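Local structure of putative peptidyl-arginine deiminase (Chlorobium tepidum, 1XKN) at residues Ser48-Asp60 with Tyr79-Asn91. The protein probably acts as a deiminase on agmatine or on arginine residues of peptides, though its own substrate is not established. Numbering follows the deposited sequence.
Sequences SRSETVNINVLDD and YAERIVFHRIPTN
Asp60 and Arg87 form a salt bridge where strands 52-57 and 83-87 run out: NH2 reaches OD1 at 2.9 Å within the guanidinium plane, yet approaches Asp60 from above the carboxylate plane. A water joins the same OD1 to Arg87 NE. At the other end, the extended side chain of Arg82 carries NH1 to Ser48 O (2.8 Å), with a weak second bond to Arg49 O; one NH1 thereby bridges two successive backbone carbonyls. Tyr79 CD1 lies 3.5 Å above that guanidinium, while Arg49 CA sits over the Tyr79 ring centre in a CH-pi contact.

Between these ends the strands pair in parallel, Val53 N to Arg82 O (2.8 Å) opening a run of backbone bonds that alternates donor strand. On the face toward helix 60-73, Ile55 CD1 packs on Ile83 CG2 at 3.7 Å. Phe85 turns its ring edge to Val57 CG1 (3.8 Å), and Ala66 and Arg67 touch its side chain. On the other face Asn56 OD1, buried without a polar partner, rests against Ile88 CD1.

A salt bridge, a guanidinium on backbone carbonyls and parallel backbone bonding between them join the edge strand of a beta-alpha-beta unit to its neighbour, over an apolar face packed on helix 60-73.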
ATOM      1  N   SER A  48       3.599   8.839 -13.412  1.00  3.42           N
ATOM      2  CA  SER A  48       4.284  10.045 -13.876  1.00  3.26           C
ATOM      3  C   SER A  48       3.331  11.052 -14.518  1.00  4.68           C
ATOM      4  O   SER A  48       3.686  12.212 -14.702  1.00  4.99           O
ATOM      5  CB  SER A  48       5.419   9.689 -14.853  1.00  3.08           C
ATOM      6  OG  SER A  48       4.934   9.210 -16.093  1.00  4.78           O
ATOM      7  N   ARG A  49       2.126  10.610 -14.855  1.00  5.23           N
ATOM      8  CA  ARG A  49       1.137  11.503 -15.446  1.00  5.99           C
ATOM      9  C   ARG A  49       0.550  12.374 -14.342  1.00  6.05           C
ATOM     10  O   ARG A  49       0.058  13.478 -14.588  1.00  5.83           O
ATOM     11  CB  ARG A  49       0.007  10.696 -16.089  1.00  7.29           C
ATOM     12  CG  ARG A  49       0.423   9.832 -17.262  1.00  7.08           C
ATOM     13  CD  ARG A  49      -0.769   9.036 -17.764  1.00 10.21           C
ATOM     14  NE  ARG A  49      -1.861   9.918 -18.168  1.00 11.51           N
ATOM     15  CZ  ARG A  49      -3.150   9.639 -18.000  1.00 12.60           C
ATOM     16  NH1 ARG A  49      -3.514   8.497 -17.431  1.00 14.69           N
ATOM     17  NH2 ARG A  49      -4.077  10.501 -18.402  1.00 12.83           N
ATOM     18  N   SER A  50       0.632  11.867 -13.116  1.00  5.24           N
ATOM     19  CA  SER A  50       0.066  12.526 -11.948  1.00  5.87           C
ATOM     20  C   SER A  50       1.033  13.274 -11.037  1.00  5.21           C
ATOM     21  O   SER A  50       0.726  14.368 -10.557  1.00  5.26           O
ATOM     22  CB  SER A  50      -0.679  11.477 -11.114  1.00  5.51           C
ATOM     23  OG  SER A  50      -1.075  11.987  -9.856  1.00  5.78           O
ATOM     24  N   GLU A  51       2.200  12.687 -10.799  1.00  4.17           N
ATOM     25  CA  GLU A  51       3.151  13.296  -9.888  1.00  4.51           C
ATOM     26  C   GLU A  51       4.551  12.726 -10.073  1.00  5.30           C
ATOM     27  O   GLU A  51       4.792  11.902 -10.961  1.00  5.05           O
ATOM     28  CB  GLU A  51       2.680  13.044  -8.447  1.00  6.44           C
ATOM     29  CG  GLU A  51       2.710  11.555  -8.049  1.00  5.64           C
ATOM     30  CD  GLU A  51       1.511  11.113  -7.221  1.00  7.06           C
ATOM     31  OE1 GLU A  51       1.707  10.366  -6.236  1.00  5.07           O
ATOM     32  OE2 GLU A  51       0.367  11.487  -7.562  1.00  6.31           O
ATOM     33  N   THR A  52       5.467  13.182  -9.225  1.00  3.79           N
ATOM     34  CA  THR A  52       6.849  12.721  -9.240  1.00  3.86           C
ATOM     35  C   THR A  52       6.872  11.252  -8.840  1.00  3.81           C
ATOM     36  O   THR A  52       6.108  10.822  -7.968  1.00  4.23           O
ATOM     37  CB  THR A  52       7.701  13.510  -8.228  1.00  4.11           C
ATOM     38  OG1 THR A  52       7.692  14.901  -8.575  1.00  6.36           O
ATOM     39  CG2 THR A  52       9.135  12.997  -8.223  1.00  5.44           C
ATOM     40  N   VAL A  53       7.745  10.487  -9.485  1.00  3.66           N
ATOM     41  CA  VAL A  53       7.889   9.067  -9.193  1.00  4.39           C
ATOM     42  C   VAL A  53       9.337   8.811  -8.783  1.00  4.83           C
ATOM     43  O   VAL A  53      10.261   9.030  -9.565  1.00  5.80           O
ATOM     44  CB  VAL A  53       7.563   8.201 -10.432  1.00  3.88           C
ATOM     45  CG1 VAL A  53       7.587   6.729 -10.061  1.00  3.43           C
ATOM     46  CG2 VAL A  53       6.206   8.593 -10.997  1.00  4.81           C
ATOM     47  N   ASN A  54       9.526   8.373  -7.542  1.00  4.93           N
ATOM     48  CA  ASN A  54      10.853   8.072  -7.021  1.00  4.76           C
ATOM     49  C   ASN A  54      11.035   6.565  -7.076  1.00  5.70           C
ATOM     50  O   ASN A  54      10.272   5.823  -6.459  1.00  4.84           O
ATOM     51  CB  ASN A  54      10.979   8.573  -5.579  1.00  3.97           C
ATOM     52  CG  ASN A  54      11.001  10.087  -5.488  1.00  3.38           C
ATOM     53  OD1 ASN A  54      10.140  10.702  -4.853  1.00  6.09           O
ATOM     54  ND2 ASN A  54      11.991  10.696  -6.123  1.00  2.76           N
ATOM     55  N   ILE A  55      12.046   6.114  -7.815  1.00  4.33           N
ATOM     56  CA  ILE A  55      12.285   4.684  -7.977  1.00  4.50           C
ATOM     57  C   ILE A  55      13.618   4.214  -7.411  1.00  4.37           C
ATOM     58  O   ILE A  55      14.669   4.774  -7.724  1.00  7.16           O
ATOM     59  CB  ILE A  55      12.229   4.292  -9.470  1.00  4.12           C
ATOM     60  CG1 ILE A  55      10.888   4.736 -10.066  1.00  4.46           C
ATOM     61  CG2 ILE A  55      12.431   2.786  -9.625  1.00  4.06           C
ATOM     62  CD1 ILE A  55      10.708   4.381 -11.524  1.00  4.70           C
ATOM     63  N   ASN A  56      13.569   3.175  -6.581  1.00  5.47           N
ATOM     64  CA  ASN A  56      14.777   2.617  -5.992  1.00  4.95           C
ATOM     65  C   ASN A  56      15.357   1.559  -6.922  1.00  5.24           C
ATOM     66  O   ASN A  56      14.652   0.644  -7.354  1.00  5.23           O
ATOM     67  CB  ASN A  56      14.484   1.965  -4.636  1.00  3.77           C
ATOM     68  CG  ASN A  56      13.978   2.945  -3.609  1.00  7.31           C
ATOM     69  OD1 ASN A  56      14.522   4.036  -3.456  1.00  7.10           O
ATOM     70  ND2 ASN A  56      12.944   2.548  -2.877  1.00  9.46           N
ATOM     71  N   VAL A  57      16.640   1.698  -7.233  1.00  3.50           N
ATOM     72  CA  VAL A  57      17.338   0.744  -8.085  1.00  3.39           C
ATOM     73  C   VAL A  57      18.664   0.403  -7.414  1.00  4.21           C
ATOM     74  O   VAL A  57      19.178   1.180  -6.609  1.00  4.70           O
ATOM     75  CB  VAL A  57      17.604   1.317  -9.494  1.00  4.01           C
ATOM     76  CG1 VAL A  57      16.289   1.489 -10.242  1.00  3.55           C
ATOM     77  CG2 VAL A  57      18.329   2.651  -9.387  1.00  6.17           C
ATOM     78  N   LEU A  58      19.217  -0.758  -7.749  1.00  5.08           N
ATOM     79  CA  LEU A  58      20.470  -1.217  -7.153  1.00  5.88           C
ATOM     80  C   LEU A  58      21.724  -0.633  -7.784  1.00  5.74           C
ATOM     81  O   LEU A  58      22.736  -0.446  -7.111  1.00  6.19           O
ATOM     82  CB  LEU A  58      20.557  -2.743  -7.246  1.00  7.82           C
ATOM     83  CG  LEU A  58      19.526  -3.572  -6.481  1.00 12.47           C
ATOM     84  CD1 LEU A  58      19.653  -5.040  -6.873  1.00 12.00           C
ATOM     85  CD2 LEU A  58      19.746  -3.393  -4.997  1.00 15.77           C
ATOM     86  N   ASP A  59      21.657  -0.344  -9.077  1.00  5.42           N
ATOM     87  CA  ASP A  59      22.813   0.169  -9.787  1.00  5.73           C
ATOM     88  C   ASP A  59      22.421   0.875 -11.078  1.00  6.66           C
ATOM     89  O   ASP A  59      21.246   0.922 -11.440  1.00  5.09           O
ATOM     90  CB  ASP A  59      23.765  -0.991 -10.086  1.00  6.35           C
ATOM     91  CG  ASP A  59      23.039  -2.221 -10.608  1.00  8.69           C
ATOM     92  OD1 ASP A  59      22.311  -2.102 -11.615  1.00  8.75           O
ATOM     93  OD2 ASP A  59      23.189  -3.306 -10.009  1.00 11.94           O
ATOM     94  N   ASP A  60      23.416   1.420 -11.771  1.00  5.99           N
ATOM     95  CA  ASP A  60      23.182   2.135 -13.019  1.00  6.21           C
ATOM     96  C   ASP A  60      22.580   1.241 -14.097  1.00  6.41           C
ATOM     97  O   ASP A  60      21.751   1.692 -14.889  1.00  6.99           O
ATOM     98  CB  ASP A  60      24.492   2.745 -13.520  1.00  6.64           C
ATOM     99  CG  ASP A  60      24.959   3.909 -12.666  1.00  7.32           C
ATOM    100  OD1 ASP A  60      24.399   4.110 -11.567  1.00  7.11           O
ATOM    101  OD2 ASP A  60      25.893   4.624 -13.092  1.00  8.65           O
ATOM    102  N   TYR A  79       6.939  12.924 -19.652  1.00  8.58           N
ATOM    103  CA  TYR A  79       6.984  13.009 -18.197  1.00  7.92           C
ATOM    104  C   TYR A  79       8.284  12.467 -17.614  1.00  8.37           C
ATOM    105  O   TYR A  79       8.371  12.214 -16.411  1.00  6.65           O
ATOM    106  CB  TYR A  79       5.798  12.243 -17.599  1.00  9.27           C
ATOM    107  CG  TYR A  79       4.474  12.580 -18.249  1.00 10.31           C
ATOM    108  CD1 TYR A  79       3.956  13.878 -18.194  1.00 10.82           C
ATOM    109  CD2 TYR A  79       3.750  11.611 -18.946  1.00 10.09           C
ATOM    110  CE1 TYR A  79       2.753  14.200 -18.821  1.00 11.87           C
ATOM    111  CE2 TYR A  79       2.548  11.923 -19.576  1.00 11.31           C
ATOM    112  CZ  TYR A  79       2.056  13.217 -19.512  1.00 11.15           C
ATOM    113  OH  TYR A  79       0.881  13.532 -20.157  1.00 12.73           O
ATOM    114  N   ALA A  80       9.293  12.308 -18.463  1.00  7.98           N
ATOM    115  CA  ALA A  80      10.584  11.780 -18.037  1.00  9.14           C
ATOM    116  C   ALA A  80      11.212  12.507 -16.847  1.00  9.59           C
ATOM    117  O   ALA A  80      11.797  11.868 -15.969  1.00 10.09           O
ATOM    118  CB  ALA A  80      11.556  11.777 -19.215  1.00  9.78           C
ATOM    119  N   GLU A  81      11.098  13.832 -16.809  1.00  9.59           N
ATOM    120  CA  GLU A  81      11.674  14.607 -15.710  1.00  8.78           C
ATOM    121  C   GLU A  81      11.042  14.275 -14.364  1.00  7.51           C
ATOM    122  O   GLU A  81      11.644  14.517 -13.320  1.00  7.08           O
ATOM    123  CB  GLU A  81      11.519  16.110 -15.958  1.00  9.19           C
ATOM    124  CG  GLU A  81      12.334  16.670 -17.119  1.00 13.38           C
ATOM    125  CD  GLU A  81      11.837  16.189 -18.462  1.00 15.72           C
ATOM    126  OE1 GLU A  81      10.607  16.172 -18.665  1.00 15.51           O
ATOM    127  OE2 GLU A  81      12.676  15.843 -19.319  1.00 21.79           O
ATOM    128  N   ARG A  82       9.832  13.725 -14.393  1.00  6.40           N
ATOM    129  CA  ARG A  82       9.119  13.387 -13.170  1.00  5.94           C
ATOM    130  C   ARG A  82       9.557  12.066 -12.554  1.00  6.04           C
ATOM    131  O   ARG A  82       9.246  11.786 -11.397  1.00  4.63           O
ATOM    132  CB  ARG A  82       7.616  13.354 -13.437  1.00  6.73           C
ATOM    133  CG  ARG A  82       7.060  14.671 -13.960  1.00  6.02           C
ATOM    134  CD  ARG A  82       5.580  14.548 -14.252  1.00  6.84           C
ATOM    135  NE  ARG A  82       5.020  15.776 -14.804  1.00  6.39           N
ATOM    136  CZ  ARG A  82       3.744  15.921 -15.149  1.00  6.95           C
ATOM    137  NH1 ARG A  82       2.896  14.911 -14.996  1.00  6.14           N
ATOM    138  NH2 ARG A  82       3.317  17.074 -15.649  1.00  6.08           N
ATOM    139  N   ILE A  83      10.274  11.248 -13.319  1.00  5.45           N
ATOM    140  CA  ILE A  83      10.737   9.971 -12.797  1.00  5.91           C
ATOM    141  C   ILE A  83      12.187  10.096 -12.343  1.00  6.66           C
ATOM    142  O   ILE A  83      13.104  10.233 -13.156  1.00  7.90           O
ATOM    143  CB  ILE A  83      10.582   8.856 -13.851  1.00  6.26           C
ATOM    144  CG1 ILE A  83       9.102   8.719 -14.220  1.00  6.33           C
ATOM    145  CG2 ILE A  83      11.130   7.541 -13.311  1.00  6.93           C
ATOM    146  CD1 ILE A  83       8.794   7.661 -15.250  1.00  7.21           C
ATOM    147  N   VAL A  84      12.371  10.069 -11.028  1.00  5.59           N
ATOM    148  CA  VAL A  84      13.685  10.209 -10.413  1.00  5.61           C
ATOM    149  C   VAL A  84      14.176   8.892  -9.815  1.00  5.71           C
ATOM    150  O   VAL A  84      13.486   8.270  -9.001  1.00  6.23           O
ATOM    151  CB  VAL A  84      13.648  11.268  -9.286  1.00  6.61           C
ATOM    152  CG1 VAL A  84      15.038  11.481  -8.722  1.00  7.64           C
ATOM    153  CG2 VAL A  84      13.076  12.574  -9.821  1.00  8.80           C
ATOM    154  N   PHE A  85      15.377   8.477 -10.211  1.00  5.49           N
ATOM    155  CA  PHE A  85      15.963   7.235  -9.709  1.00  4.77           C
ATOM    156  C   PHE A  85      16.886   7.461  -8.525  1.00  4.42           C
ATOM    157  O   PHE A  85      17.600   8.461  -8.456  1.00  7.03           O
ATOM    158  CB  PHE A  85      16.738   6.521 -10.822  1.00  5.24           C
ATOM    159  CG  PHE A  85      15.868   6.026 -11.934  1.00  4.94           C
ATOM    160  CD1 PHE A  85      15.472   6.879 -12.956  1.00  7.28           C
ATOM    161  CD2 PHE A  85      15.388   4.720 -11.925  1.00  6.90           C
ATOM    162  CE1 PHE A  85      14.605   6.439 -13.953  1.00  8.35           C
ATOM    163  CE2 PHE A  85      14.522   4.271 -12.916  1.00  8.23           C
ATOM    164  CZ  PHE A  85      14.128   5.133 -13.931  1.00  7.36           C
ATOM    165  N   HIS A  86      16.864   6.516  -7.592  1.00  3.94           N
ATOM    166  CA  HIS A  86      17.706   6.587  -6.411  1.00  4.09           C
ATOM    167  C   HIS A  86      18.444   5.277  -6.250  1.00  5.13           C
ATOM    168  O   HIS A  86      17.843   4.206  -6.352  1.00  4.38           O
ATOM    169  CB  HIS A  86      16.867   6.844  -5.158  1.00  5.97           C
ATOM    170  CG  HIS A  86      16.075   8.108  -5.216  1.00  5.64           C
ATOM    171  ND1 HIS A  86      14.892   8.214  -5.917  1.00  8.91           N
ATOM    172  CD2 HIS A  86      16.319   9.335  -4.700  1.00  6.25           C
ATOM    173  CE1 HIS A  86      14.444   9.454  -5.830  1.00  5.41           C
ATOM    174  NE2 HIS A  86      15.290  10.154  -5.097  1.00  9.61           N
ATOM    175  N   ARG A  87      19.750   5.361  -6.018  1.00  5.81           N
ATOM    176  CA  ARG A  87      20.546   4.165  -5.818  1.00  5.36           C
ATOM    177  C   ARG A  87      20.326   3.757  -4.372  1.00  4.69           C
ATOM    178  O   ARG A  87      21.033   4.209  -3.469  1.00  7.62           O
ATOM    179  CB  ARG A  87      22.032   4.447  -6.070  1.00  4.20           C
ATOM    180  CG  ARG A  87      22.903   3.209  -5.912  1.00  6.39           C
ATOM    181  CD  ARG A  87      24.382   3.500  -6.136  1.00  5.94           C
ATOM    182  NE  ARG A  87      24.705   3.706  -7.545  1.00  8.81           N
ATOM    183  CZ  ARG A  87      25.946   3.775  -8.020  1.00 10.62           C
ATOM    184  NH1 ARG A  87      26.979   3.653  -7.198  1.00 11.97           N
ATOM    185  NH2 ARG A  87      26.153   3.957  -9.316  1.00 10.54           N
ATOM    186  N   ILE A  88      19.310   2.928  -4.163  1.00  4.88           N
ATOM    187  CA  ILE A  88      18.949   2.436  -2.843  1.00  5.32           C
ATOM    188  C   ILE A  88      18.682   0.940  -2.975  1.00  6.32           C
ATOM    189  O   ILE A  88      17.732   0.524  -3.641  1.00  5.73           O
ATOM    190  CB  ILE A  88      17.683   3.152  -2.312  1.00  5.14           C
ATOM    191  CG1 ILE A  88      17.980   4.638  -2.083  1.00  4.07           C
ATOM    192  CG2 ILE A  88      17.219   2.501  -1.013  1.00  5.53           C
ATOM    193  CD1 ILE A  88      16.834   5.412  -1.445  1.00  5.80           C
ATOM    194  N   PRO A  89      19.527   0.109  -2.345  1.00  6.01           N
ATOM    195  CA  PRO A  89      19.357  -1.343  -2.418  1.00  6.68           C
ATOM    196  C   PRO A  89      18.055  -1.855  -1.819  1.00  5.76           C
ATOM    197  O   PRO A  89      17.566  -1.333  -0.815  1.00  5.40           O
ATOM    198  CB  PRO A  89      20.582  -1.871  -1.676  1.00  9.13           C
ATOM    199  CG  PRO A  89      20.833  -0.817  -0.657  1.00  9.06           C
ATOM    200  CD  PRO A  89      20.644   0.459  -1.451  1.00  6.84           C
ATOM    201  N   THR A  90      17.498  -2.877  -2.455  1.00  5.68           N
ATOM    202  CA  THR A  90      16.266  -3.491  -1.993  1.00  5.32           C
ATOM    203  C   THR A  90      16.387  -4.993  -2.210  1.00  5.99           C
ATOM    204  O   THR A  90      17.166  -5.447  -3.052  1.00  6.25           O
ATOM    205  CB  THR A  90      15.032  -2.990  -2.785  1.00  6.39           C
ATOM    206  OG1 THR A  90      15.097  -3.469  -4.136  1.00  6.09           O
ATOM    207  CG2 THR A  90      14.985  -1.469  -2.796  1.00  7.37           C
ATOM    208  N   ASN A  91      15.631  -5.760  -1.436  1.00  5.52           N
ATOM    209  CA  ASN A  91      15.634  -7.210  -1.577  1.00  6.66           C
ATOM    210  C   ASN A  91      14.416  -7.609  -2.393  1.00  7.05           C
ATOM    211  O   ASN A  91      14.495  -8.504  -3.237  1.00  6.78           O
ATOM    212  CB  ASN A  91      15.595  -7.893  -0.209  1.00  6.75           C
ATOM    213  CG  ASN A  91      16.812  -7.572   0.637  1.00  6.33           C
ATOM    214  OD1 ASN A  91      16.726  -6.824   1.607  1.00  6.62           O
ATOM    215  ND2 ASN A  91      17.961  -8.133   0.261  1.00  7.44           N
TER
HETATM  216  O   HOH W   1      -1.489  12.839 -18.957  1.00 12.24           O
HETATM  217  O   HOH W   2      14.879  -2.042  -6.411  1.00  7.19           O
HETATM  218  O   HOH W   3      22.576   3.529  -9.580  1.00  9.27           O